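Local coordinates for probable E3 ubiquitin-protein ligase HERC1 (Homo sapiens, PDB 4QT6), which is a giant HECT- and RCC1-like-domain protein that probably acts as an E3 ubiquitin ligase, represented here by its SPRY domain, a fold that commonly mediates protein binding, at residues A[84-87]-A[88-92]. Sequence-based numbering, arbitrary orientation.
Sequences NLYH and NGEQT
Glu90 lies alongside the Tyr86 ring, its CB 3.5 Å from CE2 of Tyr86, and both side chains run the same way from an antiparallel non-hydrogen-bonded pair. With CG anti to the backbone N (chi1 -169°) and the chain extended beyond it, Glu90 reaches the phenol end, where Tyr86 OH gives a short but weak hydrogen bond to Glu90 OE1 at 2.6 Å. Arg79 also bonds that hydroxyl and Arg70 forms a salt bridge with OE1, so the carboxylate is probably kept ionised. Beyond the ring, the Asn84 amide stacks on the carboxylate, their planes 14° apart, while its OD1 is held by Ser82. A phenylalanine in place of Tyr86 would probably leave Glu90 OE1 and Arg79 without the hydroxyl that joins them. The backbone closes the turn through Gln91 N to Leu85 O (2.8 Å) and His87 N to Gly89 O (3.0 Å). One water accepts from Asn84 ND2 and Leu85 N and donates to Gln91 O, standing in for the direct second bond between Leu85 and Gln91. Asn88, with positive phi, and Gly89 reverse the chain, making a tight beta-hairpin whose first strand, 84-86, edges one sheet of the SPRY beta-sandwich and whose return strand is short and weakly bonded.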
ATOM      1  N   ASN A  84      -3.447  -4.994  10.586  1.00 23.42           N
ATOM      2  CA  ASN A  84      -3.503  -6.335   9.999  1.00 24.18           C
ATOM      3  C   ASN A  84      -2.822  -6.362   8.641  1.00 24.27           C
ATOM      4  O   ASN A  84      -2.686  -5.326   7.985  1.00 24.63           O
ATOM      5  CB  ASN A  84      -4.947  -6.855   9.829  1.00 25.53           C
ATOM      6  CG  ASN A  84      -5.615  -7.219  11.153  1.00 27.75           C
ATOM      7  OD1 ASN A  84      -6.588  -6.587  11.556  1.00 26.79           O
ATOM      8  ND2 ASN A  84      -5.081  -8.214  11.838  1.00 30.75           N
ATOM      9  N   LEU A  85      -2.417  -7.564   8.250  1.00 22.07           N
ATOM     10  CA  LEU A  85      -1.710  -7.870   7.005  1.00 22.04           C
ATOM     11  C   LEU A  85      -2.534  -8.867   6.193  1.00 22.42           C
ATOM     12  O   LEU A  85      -3.158  -9.788   6.762  1.00 23.35           O
ATOM     13  CB  LEU A  85      -0.345  -8.490   7.321  1.00 22.27           C
ATOM     14  CG  LEU A  85       0.675  -7.610   8.026  1.00 22.62           C
ATOM     15  CD1 LEU A  85       1.879  -8.420   8.470  1.00 21.86           C
ATOM     16  CD2 LEU A  85       1.109  -6.457   7.118  1.00 23.89           C
ATOM     17  N   TYR A  86      -2.561  -8.664   4.871  1.00 21.36           N
ATOM     18  CA  TYR A  86      -3.434  -9.396   3.966  1.00 21.67           C
ATOM     19  C   TYR A  86      -2.643  -9.855   2.766  1.00 21.34           C
ATOM     20  O   TYR A  86      -1.982  -9.061   2.091  1.00 20.70           O
ATOM     21  CB  TYR A  86      -4.624  -8.535   3.497  1.00 21.54           C
ATOM     22  CG  TYR A  86      -5.490  -8.140   4.664  1.00 21.71           C
ATOM     23  CD1 TYR A  86      -5.190  -7.030   5.420  1.00 20.82           C
ATOM     24  CD2 TYR A  86      -6.551  -8.943   5.065  1.00 22.81           C
ATOM     25  CE1 TYR A  86      -5.933  -6.687   6.534  1.00 23.28           C
ATOM     26  CE2 TYR A  86      -7.300  -8.617   6.181  1.00 23.58           C
ATOM     27  CZ  TYR A  86      -6.997  -7.493   6.910  1.00 24.03           C
ATOM     28  OH  TYR A  86      -7.723  -7.172   8.037  1.00 25.43           O
ATOM     29  N   HIS A  87      -2.672 -11.160   2.538  1.00 20.53           N
ATOM     30  CA  HIS A  87      -2.283 -11.728   1.275  1.00 20.16           C
ATOM     31  C   HIS A  87      -2.883 -13.134   1.230  1.00 22.19           C
ATOM     32  O   HIS A  87      -2.568 -13.950   2.082  1.00 21.97           O
ATOM     33  CB  HIS A  87      -0.758 -11.781   1.085  1.00 20.75           C
ATOM     34  CG  HIS A  87      -0.391 -12.359  -0.232  1.00 20.59           C
ATOM     35  ND1 HIS A  87      -0.554 -11.669  -1.415  1.00 20.28           N
ATOM     36  CD2 HIS A  87       0.039 -13.597  -0.573  1.00 19.81           C
ATOM     37  CE1 HIS A  87      -0.236 -12.453  -2.423  1.00 20.02           C
ATOM     38  NE2 HIS A  87       0.145 -13.619  -1.939  1.00 20.84           N
ATOM     39  N   ASN A  88      -3.754 -13.391   0.273  1.00 21.55           N
ATOM     40  CA  ASN A  88      -4.528 -14.648   0.264  1.00 24.37           C
ATOM     41  C   ASN A  88      -5.236 -14.787   1.614  1.00 24.87           C
ATOM     42  O   ASN A  88      -5.289 -15.883   2.202  1.00 27.26           O
ATOM     43  CB  ASN A  88      -3.618 -15.846  -0.022  1.00 25.28           C
ATOM     44  CG  ASN A  88      -4.394 -17.122  -0.264  1.00 25.94           C
ATOM     45  OD1 ASN A  88      -5.470 -17.096  -0.846  1.00 25.60           O
ATOM     46  ND2 ASN A  88      -3.831 -18.250   0.168  1.00 26.21           N
ATOM     47  N   GLY A  89      -5.745 -13.668   2.124  1.00 24.16           N
ATOM     48  CA  GLY A  89      -6.432 -13.632   3.400  1.00 25.15           C
ATOM     49  C   GLY A  89      -5.676 -12.935   4.501  1.00 23.56           C
ATOM     50  O   GLY A  89      -4.487 -12.616   4.358  1.00 24.52           O
ATOM     51  N   GLU A  90      -6.355 -12.701   5.616  1.00 24.19           N
ATOM     52  CA  GLU A  90      -5.772 -12.048   6.774  1.00 25.25           C
ATOM     53  C   GLU A  90      -4.749 -12.956   7.409  1.00 26.69           C
ATOM     54  O   GLU A  90      -5.011 -14.157   7.644  1.00 27.13           O
ATOM     55  CB  GLU A  90      -6.832 -11.676   7.823  1.00 26.12           C
ATOM     56  CG  GLU A  90      -6.327 -10.751   8.924  1.00 27.46           C
ATOM     57  CD  GLU A  90      -7.426 -10.280   9.866  1.00 30.92           C
ATOM     58  OE1 GLU A  90      -7.980  -9.170   9.662  1.00 29.31           O
ATOM     59  OE2 GLU A  90      -7.747 -11.029  10.820  1.00 32.02           O
ATOM     60  N   GLN A  91      -3.582 -12.402   7.687  1.00 26.12           N
ATOM     61  CA  GLN A  91      -2.498 -13.162   8.283  1.00 27.41           C
ATOM     62  C   GLN A  91      -2.561 -13.096   9.800  1.00 27.66           C
ATOM     63  O   GLN A  91      -3.249 -12.259  10.371  1.00 27.48           O
ATOM     64  CB  GLN A  91      -1.150 -12.619   7.802  1.00 28.22           C
ATOM     65  CG  GLN A  91      -0.991 -12.701   6.297  1.00 29.22           C
ATOM     66  CD  GLN A  91      -1.248 -14.097   5.784  1.00 30.76           C
ATOM     67  OE1 GLN A  91      -2.207 -14.342   5.064  1.00 30.45           O
ATOM     68  NE2 GLN A  91      -0.413 -15.040   6.205  1.00 31.31           N
ATOM     69  N   THR A  92      -1.805 -13.972  10.456  1.00 31.94           N
ATOM     70  CA  THR A  92      -1.736 -13.956  11.902  1.00 33.16           C
ATOM     71  C   THR A  92      -1.013 -12.726  12.413  1.00 32.25           C
ATOM     72  O   THR A  92      -1.485 -12.058  13.342  1.00 31.64           O
ATOM     73  CB  THR A  92      -1.028 -15.215  12.427  1.00 36.87           C
ATOM     74  OG1 THR A  92      -1.727 -16.371  11.949  1.00 39.70           O
ATOM     75  CG2 THR A  92      -1.017 -15.220  13.947  1.00 39.57           C
TER
HETATM   76  O   HOH W   1      -2.870  -9.575  10.293  1.00 26.59           O